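Local coordinates for cutm, flavoprotein of carbon monoxide dehydrogenase (Hydrogenophaga pseudoflava, PDB 1FFV) that binds FAD as the flavoprotein subunit of carbon monoxide dehydrogenase and probably passes electrons from CO oxidation on to an external acceptor, at residues K29-G34 with E49-I54; I2-E7 with F45-H50. All coordinates share one frame; numbering follows the deposited sequence.

Contact 1: residues K29-G34 with E49-I54. With FAD (flavin-adenine dinucleotide), chain J.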
loop_
_atom_site.group_PDB
_atom_site.type_symbol
_atom_site.label_atom_id
_atom_site.label_comp_id
_atom_site.label_asym_id
_atom_site.label_seq_id
_atom_site.Cartn_x
_atom_site.Cartn_y
_atom_site.Cartn_z
ATOM N N LYS C 29 -21.644 -0.118 -40.531
ATOM C CA LYS C 29 -22.850 0.413 -39.905
ATOM C C LYS C 29 -22.641 1.871 -39.514
ATOM O O LYS C 29 -21.593 2.235 -38.980
ATOM C CB LYS C 29 -23.209 -0.417 -38.664
ATOM C CG LYS C 29 -24.423 -1.315 -38.838
ATOM C CD LYS C 29 -25.650 -0.457 -39.026
ATOM C CE LYS C 29 -26.909 -1.267 -39.139
ATOM N NZ LYS C 29 -28.038 -0.328 -39.329
ATOM N N LEU C 30 -23.629 2.710 -39.809
ATOM C CA LEU C 30 -23.548 4.131 -39.473
ATOM C C LEU C 30 -23.654 4.315 -37.965
ATOM O O LEU C 30 -24.517 3.713 -37.316
ATOM C CB LEU C 30 -24.672 4.902 -40.165
ATOM C CG LEU C 30 -24.657 4.942 -41.693
ATOM C CD1 LEU C 30 -25.931 5.578 -42.219
ATOM C CD2 LEU C 30 -23.437 5.715 -42.164
ATOM N N LEU C 31 -22.758 5.118 -37.402
ATOM C CA LEU C 31 -22.761 5.387 -35.971
ATOM C C LEU C 31 -23.281 6.806 -35.761
ATOM O O LEU C 31 -22.652 7.775 -36.204
ATOM C CB LEU C 31 -21.337 5.308 -35.410
ATOM C CG LEU C 31 -21.061 4.943 -33.943
ATOM C CD1 LEU C 31 -19.692 5.488 -33.546
ATOM C CD2 LEU C 31 -22.125 5.482 -33.006
ATOM N N ALA C 32 -24.442 6.933 -35.120
ATOM C CA ALA C 32 -24.999 8.254 -34.837
ATOM C C ALA C 32 -24.776 8.507 -33.341
ATOM O O ALA C 32 -23.633 8.492 -32.882
ATOM C CB ALA C 32 -26.474 8.303 -35.202
ATOM N N GLY C 33 -25.849 8.695 -32.577
ATOM C CA GLY C 33 -25.710 8.916 -31.145
ATOM C C GLY C 33 -25.158 7.694 -30.422
ATOM O O GLY C 33 -24.729 7.782 -29.271
ATOM N N GLY C 34 -25.198 6.546 -31.100
ATOM C CA GLY C 34 -24.688 5.305 -30.538
ATOM C C GLY C 34 -25.439 4.733 -29.350
ATOM O O GLY C 34 -25.043 3.695 -28.815
ATOM N N GLU C 49 -18.112 -4.991 -38.627
ATOM C CA GLU C 49 -16.663 -4.869 -38.689
ATOM C C GLU C 49 -16.199 -3.430 -38.921
ATOM O O GLU C 49 -15.046 -3.091 -38.660
ATOM C CB GLU C 49 -16.098 -5.845 -39.727
ATOM C CG GLU C 49 -16.294 -7.303 -39.286
ATOM C CD GLU C 49 -15.940 -8.344 -40.344
ATOM O OE1 GLU C 49 -16.043 -9.557 -40.025
ATOM O OE2 GLU C 49 -15.571 -7.971 -41.486
ATOM N N HIS C 50 -17.126 -2.571 -39.334
ATOM C CA HIS C 50 -16.823 -1.169 -39.593
ATOM C C HIS C 50 -17.915 -0.242 -39.068
ATOM O O HIS C 50 -19.105 -0.489 -39.275
ATOM C CB HIS C 50 -16.675 -0.920 -41.101
ATOM C CG HIS C 50 -15.481 -1.578 -41.714
ATOM N ND1 HIS C 50 -14.277 -0.928 -41.876
ATOM C CD2 HIS C 50 -15.308 -2.825 -42.215
ATOM C CE1 HIS C 50 -13.412 -1.746 -42.450
ATOM N NE2 HIS C 50 -14.012 -2.903 -42.667
ATOM N N LEU C 51 -17.505 0.816 -38.376
ATOM C CA LEU C 51 -18.453 1.801 -37.873
ATOM C C LEU C 51 -18.148 3.128 -38.542
ATOM O O LEU C 51 -17.016 3.618 -38.496
ATOM C CB LEU C 51 -18.371 1.952 -36.351
ATOM C CG LEU C 51 -19.004 0.844 -35.509
ATOM C CD1 LEU C 51 -19.036 1.270 -34.048
ATOM C CD2 LEU C 51 -20.413 0.561 -36.014
ATOM N N ILE C 52 -19.147 3.671 -39.225
ATOM C CA ILE C 52 -18.987 4.946 -39.902
ATOM C C ILE C 52 -19.656 6.012 -39.060
ATOM O O ILE C 52 -20.883 6.129 -39.037
ATOM C CB ILE C 52 -19.610 4.925 -41.308
ATOM C CG1 ILE C 52 -18.956 3.832 -42.144
ATOM C CG2 ILE C 52 -19.446 6.291 -41.981
ATOM C CD1 ILE C 52 -19.744 3.487 -43.369
ATOM N N ASP C 53 -18.832 6.768 -38.352
ATOM C CA ASP C 53 -19.302 7.837 -37.484
ATOM C C ASP C 53 -19.743 9.046 -38.309
ATOM O O ASP C 53 -18.953 9.632 -39.058
ATOM C CB ASP C 53 -18.180 8.228 -36.512
ATOM C CG ASP C 53 -18.654 9.124 -35.379
ATOM O OD1 ASP C 53 -19.752 9.718 -35.458
ATOM O OD2 ASP C 53 -17.905 9.235 -34.391
ATOM N N ILE C 54 -21.011 9.413 -38.170
ATOM C CA ILE C 54 -21.543 10.561 -38.889
ATOM C C ILE C 54 -21.748 11.792 -37.990
ATOM O O ILE C 54 -22.477 12.708 -38.361
ATOM C CB ILE C 54 -22.851 10.202 -39.640
ATOM C CG1 ILE C 54 -23.882 9.611 -38.672
ATOM C CG2 ILE C 54 -22.549 9.220 -40.769
ATOM C CD1 ILE C 54 -25.221 9.291 -39.305
HETATM P PA FAD J . -27.552 4.804 -33.081
HETATM O O1A FAD J . -26.373 4.992 -33.945
HETATM O O2A FAD J . -27.403 4.210 -31.871
HETATM O O5B FAD J . -28.439 3.950 -33.925
HETATM C C5B FAD J . -28.808 4.365 -35.225
HETATM C C4B FAD J . -29.309 3.141 -35.979
HETATM O O4B FAD J . -29.894 3.712 -37.190
HETATM C C3B FAD J . -28.257 2.239 -36.568
HETATM O O3B FAD J . -28.714 1.069 -37.146
HETATM C C2B FAD J . -27.575 3.235 -37.480
HETATM O O2B FAD J . -26.714 2.589 -38.356
HETATM C C1B FAD J . -28.752 3.868 -38.152
HETATM N N9A FAD J . -28.700 5.307 -38.341
HETATM C C8A FAD J . -28.460 6.269 -37.392
HETATM N N7A FAD J . -28.485 7.502 -37.890
HETATM C C5A FAD J . -28.747 7.331 -39.225
HETATM C C6A FAD J . -28.912 8.289 -40.309
HETATM N N6A FAD J . -28.814 9.583 -40.172
HETATM N N1A FAD J . -29.173 7.724 -41.522
HETATM C C2A FAD J . -29.286 6.390 -41.709
HETATM N N3A FAD J . -29.157 5.444 -40.781
HETATM C C4A FAD J . -28.894 5.963 -39.546
HETATM N N1 FAD J . -35.727 5.791 -27.383
HETATM C C2 FAD J . -37.008 6.128 -27.359
HETATM O O2 FAD J . -37.581 6.443 -28.349
HETATM N N3 FAD J . -37.774 6.136 -26.169
HETATM C C4 FAD J . -37.224 5.791 -24.964
HETATM O O4 FAD J . -37.912 5.814 -23.964
HETATM C C4X FAD J . -35.820 5.412 -24.971
HETATM N N5 FAD J . -35.230 5.063 -23.825
HETATM C C5X FAD J . -33.916 4.718 -23.881
HETATM C C6 FAD J . -33.313 4.355 -22.677
HETATM C C7 FAD J . -32.006 3.993 -22.620
HETATM C C7M FAD J . -31.384 3.601 -21.301
HETATM C C8 FAD J . -31.206 3.983 -23.816
HETATM C C8M FAD J . -29.750 3.582 -23.781
HETATM C C9 FAD J . -31.792 4.350 -25.036
HETATM C C9A FAD J . -33.132 4.715 -25.070
HETATM N N10 FAD J . -33.792 5.094 -26.275
HETATM C C10 FAD J . -35.094 5.435 -26.242
HETATM C "C1'" FAD J . -33.005 5.135 -27.552
HETATM C "C2'" FAD J . -32.379 6.462 -28.188
HETATM O "O2'" FAD J . -33.643 7.026 -27.968
HETATM C "C3'" FAD J . -31.945 5.511 -29.287
HETATM O "O3'" FAD J . -30.866 6.288 -28.719
HETATM C "C4'" FAD J . -31.344 6.033 -30.574
HETATM O "O4'" FAD J . -32.453 5.100 -30.787
HETATM C "C5'" FAD J . -30.769 5.198 -31.725
HETATM O "O5'" FAD J . -30.449 6.751 -32.013
HETATM P P FAD J . -28.961 7.104 -32.057
HETATM O O1P FAD J . -28.945 8.587 -32.491
HETATM O O2P FAD J . -28.295 6.883 -30.863
HETATM O O3P FAD J . -28.321 6.205 -33.033
#
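Lys-29 and Leu-31 tie strand 29-31 to strand 50-53 in parallel fashion, with four backbone hydrogen bonds. Lys-29 N reaches His-50 O (2.9 Å), Lys-29 O accepts from Ile-52 N, Leu-31 N gives to Ile-52 O (2.7 Å), and Leu-31 O takes the N-H of Ile-54. The third is nearly straight at hydrogen, yet its donor stands 48° out of the Ile-52 carbonyl plane; the last lies in the carbonyl plane.

Apolar packing differs on the two faces. On one, CD2 of Leu-30 touches both CB of Ile-52 and CG2 of Ile-54 (3.9 Å to the latter); Leu-21 of helix 14-24 meets both Leu-30 and Ile-52, and Leu-20 meets Ile-52. On the other, Leu-31 CG meets CD1 of Leu-51, while CD2 of Leu-51 lies near Lys-29 CB; Leu-37 and Met-41 of helix 37-42 flank Leu-51. Asp-53, on this second face, hydrogen-bonds through OD2 to Tyr-8 and to a polar side chain of another protein chain, and through OD1 to Asn-55 N.

FAD occupies the end of strand 29-31 and the turn after it. Bent at chi2 (-66°), the Lys-29 chain carries NZ to ribose O3B (2.7 Å) and, weakly, O2B; O2B in turn donates to Leu-30 O (2.7 Å). CD1 of Leu-30 and CD1 of Ile-54 touch the adenine, the latter 3.7 Å from N6A. Ala-32 N binds O1A of the diphosphate (3.0 Å), with weaker bonds from Gly-33 N to O1P and Gly-34 N to O1A. Strand 28-31, helix 37-42 and strand 50-53 form a beta-alpha-beta unit whose first strand leads into a glycine-containing diphosphate-binding turn, within the FAD-binding domain of the molybdopterin dehydrogenase family.

Contact 2: residues I2-E7 with F45-H50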
loop_
_atom_site.group_PDB
_atom_site.type_symbol
_atom_site.label_atom_id
_atom_site.label_comp_id
_atom_site.label_asym_id
_atom_site.label_seq_id
_atom_site.Cartn_x
_atom_site.Cartn_y
_atom_site.Cartn_z
ATOM N N ILE C 2 -18.223 -5.420 -23.221
ATOM C CA ILE C 2 -17.154 -5.311 -24.207
ATOM C C ILE C 2 -17.581 -5.561 -25.650
ATOM O O ILE C 2 -17.893 -6.696 -26.023
ATOM C CB ILE C 2 -16.011 -6.285 -23.845
ATOM C CG1 ILE C 2 -15.568 -6.041 -22.396
ATOM C CG2 ILE C 2 -14.842 -6.141 -24.818
ATOM C CD1 ILE C 2 -15.149 -4.619 -22.116
ATOM N N PRO C 3 -17.590 -4.503 -26.482
ATOM C CA PRO C 3 -17.980 -4.650 -27.886
ATOM C C PRO C 3 -16.846 -5.304 -28.663
ATOM O O PRO C 3 -15.669 -5.161 -28.299
ATOM C CB PRO C 3 -18.194 -3.199 -28.331
ATOM C CG PRO C 3 -17.192 -2.467 -27.555
ATOM C CD PRO C 3 -17.295 -3.092 -26.175
ATOM N N PRO C 4 -17.176 -6.051 -29.728
ATOM C CA PRO C 4 -16.138 -6.707 -30.531
ATOM C C PRO C 4 -15.274 -5.674 -31.264
ATOM O O PRO C 4 -15.609 -4.483 -31.311
ATOM C CB PRO C 4 -16.952 -7.560 -31.505
ATOM C CG PRO C 4 -18.201 -6.764 -31.674
ATOM C CD PRO C 4 -18.516 -6.340 -30.264
ATOM N N ARG C 5 -14.137 -6.121 -31.789
ATOM C CA ARG C 5 -13.229 -5.238 -32.525
ATOM C C ARG C 5 -13.834 -4.778 -33.854
ATOM O O ARG C 5 -14.568 -5.529 -34.497
ATOM C CB ARG C 5 -11.878 -5.934 -32.742
ATOM C CG ARG C 5 -10.852 -5.575 -31.677
ATOM C CD ARG C 5 -9.758 -6.622 -31.486
ATOM N NE ARG C 5 -9.069 -6.969 -32.725
ATOM C CZ ARG C 5 -8.514 -8.160 -32.960
ATOM N NH1 ARG C 5 -8.557 -9.112 -32.026
ATOM N NH2 ARG C 5 -7.980 -8.430 -34.155
ATOM N N PHE C 6 -13.564 -3.527 -34.227
ATOM C CA PHE C 6 -14.066 -2.951 -35.478
ATOM C C PHE C 6 -13.200 -1.785 -35.954
ATOM O O PHE C 6 -12.458 -1.191 -35.163
ATOM C CB PHE C 6 -15.513 -2.464 -35.310
ATOM C CG PHE C 6 -15.690 -1.402 -34.250
ATOM C CD1 PHE C 6 -15.452 -0.066 -34.533
ATOM C CD2 PHE C 6 -16.102 -1.746 -32.967
ATOM C CE1 PHE C 6 -15.618 0.911 -33.555
ATOM C CE2 PHE C 6 -16.273 -0.775 -31.982
ATOM C CZ PHE C 6 -16.032 0.553 -32.276
ATOM N N GLU C 7 -13.278 -1.481 -37.251
ATOM C CA GLU C 7 -12.542 -0.358 -37.824
ATOM C C GLU C 7 -13.417 0.889 -37.695
ATOM O O GLU C 7 -14.642 0.815 -37.802
ATOM C CB GLU C 7 -12.189 -0.611 -39.293
ATOM C CG GLU C 7 -10.786 -1.191 -39.534
ATOM C CD GLU C 7 -10.044 -0.480 -40.681
ATOM O OE1 GLU C 7 -10.485 -0.589 -41.856
ATOM O OE2 GLU C 7 -9.025 0.205 -40.401
ATOM N N PHE C 45 -25.030 -8.420 -29.913
ATOM C CA PHE C 45 -26.237 -8.689 -30.705
ATOM C C PHE C 45 -25.915 -8.297 -32.139
ATOM O O PHE C 45 -26.436 -8.878 -33.092
ATOM C CB PHE C 45 -27.413 -7.824 -30.260
ATOM C CG PHE C 45 -28.072 -8.278 -29.000
ATOM C CD1 PHE C 45 -27.769 -9.522 -28.440
ATOM C CD2 PHE C 45 -28.980 -7.441 -28.345
ATOM C CE1 PHE C 45 -28.356 -9.927 -27.238
ATOM C CE2 PHE C 45 -29.577 -7.826 -27.142
ATOM C CZ PHE C 45 -29.264 -9.074 -26.584
ATOM N N ALA C 46 -25.110 -7.250 -32.264
ATOM C CA ALA C 46 -24.663 -6.732 -33.548
ATOM C C ALA C 46 -23.145 -6.708 -33.474
ATOM O O ALA C 46 -22.578 -6.359 -32.435
ATOM C CB ALA C 46 -25.203 -5.321 -33.769
ATOM N N GLN C 47 -22.490 -7.119 -34.556
ATOM C CA GLN C 47 -21.029 -7.140 -34.599
ATOM C C GLN C 47 -20.486 -6.640 -35.932
ATOM O O GLN C 47 -19.816 -7.381 -36.656
ATOM C CB GLN C 47 -20.503 -8.550 -34.308
ATOM C CG GLN C 47 -20.953 -9.082 -32.962
ATOM C CD GLN C 47 -20.376 -10.440 -32.628
ATOM O OE1 GLN C 47 -19.224 -10.528 -32.190
ATOM N NE2 GLN C 47 -21.172 -11.496 -32.797
ATOM N N PRO C 48 -20.791 -5.377 -36.288
ATOM C CA PRO C 48 -20.291 -4.847 -37.557
ATOM C C PRO C 48 -18.769 -4.683 -37.516
ATOM O O PRO C 48 -18.196 -4.329 -36.482
ATOM C CB PRO C 48 -21.017 -3.503 -37.674
ATOM C CG PRO C 48 -21.197 -3.088 -36.250
ATOM C CD PRO C 48 -21.608 -4.371 -35.583
ATOM N N GLU C 49 -18.112 -4.991 -38.627
ATOM C CA GLU C 49 -16.663 -4.869 -38.689
ATOM C C GLU C 49 -16.199 -3.430 -38.921
ATOM O O GLU C 49 -15.046 -3.091 -38.660
ATOM C CB GLU C 49 -16.098 -5.845 -39.727
ATOM C CG GLU C 49 -16.294 -7.303 -39.286
ATOM C CD GLU C 49 -15.940 -8.344 -40.344
ATOM O OE1 GLU C 49 -16.043 -9.557 -40.025
ATOM O OE2 GLU C 49 -15.571 -7.971 -41.486
ATOM N N HIS C 50 -17.126 -2.571 -39.334
ATOM C CA HIS C 50 -16.823 -1.169 -39.593
ATOM C C HIS C 50 -17.915 -0.242 -39.068
ATOM O O HIS C 50 -19.105 -0.489 -39.275
ATOM C CB HIS C 50 -16.675 -0.920 -41.101
ATOM C CG HIS C 50 -15.481 -1.578 -41.714
ATOM N ND1 HIS C 50 -14.277 -0.928 -41.876
ATOM C CD2 HIS C 50 -15.308 -2.825 -42.215
ATOM C CE1 HIS C 50 -13.412 -1.746 -42.450
ATOM N NE2 HIS C 50 -14.012 -2.903 -42.667
#
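Glu-49 O receives the N-H of Glu-7 at 2.8 Å, a nearly straight bond (170° at hydrogen) whose donor is tilted from the carbonyl plane. The same oxygen also has CA (3.3 Å) and CB of Phe-6 close by. One residue on, His-50 CA directs its hydrogen at Glu-7 O, a CA-H...O contact of 3.4 Å.

The side chains of Glu-7 and His-50 run alongside each other in one direction. CB of Glu-7 packs against the imidazole at ND1 (3.3 Å), and OE1 comes up to the ring edge, near its plane, 3.2 Å from CE1; carboxylate and ring planes stand 72° apart. OE1 thus meets the ring at a carbon, while ND1 has its hydrogen bond with His-9 NE2, whose ring also meets that of His-50. The carboxylate so close to CE1 probably polarises its C-H.

Glu-7 and His-50 make a parallel bridge where strand 7-9 and strand 50-53 begin, and the preceding loops run alongside each other into the three-stranded parallel sheet of the FAD-binding domain. CB of Phe-6 lies 3.5 Å from Pro-48 O. With CG set between the backbone N and the carbonyl carbon (chi1 60°), the Phe-6 ring leads away from residues 45-50 toward Met-41 of helix 37-42, which Pro-48 also touches.

Farther back, the two loops meet through side chains. The Pro-4 ring and the extended arm of Gln-47 cross at about a right angle, CG of each 3.8 Å from the other, and Gln-47 OE1 is near Pro-4 CB. Pro-4 also rests on Arg-44, while Pro-3 O accepts a hydrogen bond from a basic side chain of another protein chain.

Overall arrangement
Contacts 1 and 2 share Glu-49 and His-50, and their centres lie 10 Å apart. Strand 50-53 is the middle strand of the sheet: contact 1 joins it to strand 28-31, contact 2 opens its pairing with strand 7-9. They meet at Leu-51, whose N lies 2.9 Å from Glu-7 O in a probable hydrogen bond and whose CD1 is 3.5 Å from Phe-6 CE1; Lys-29 CB also packs on Pro-48 CB at 3.9 Å. Contact 1 holds the ribose, diphosphate and adenine of FAD directly. Contact 2 stands back from the cofactor, the Ala-46 side chain being about 8 Å from it. Both contacts border another protein chain, contact 2 with more of its residues.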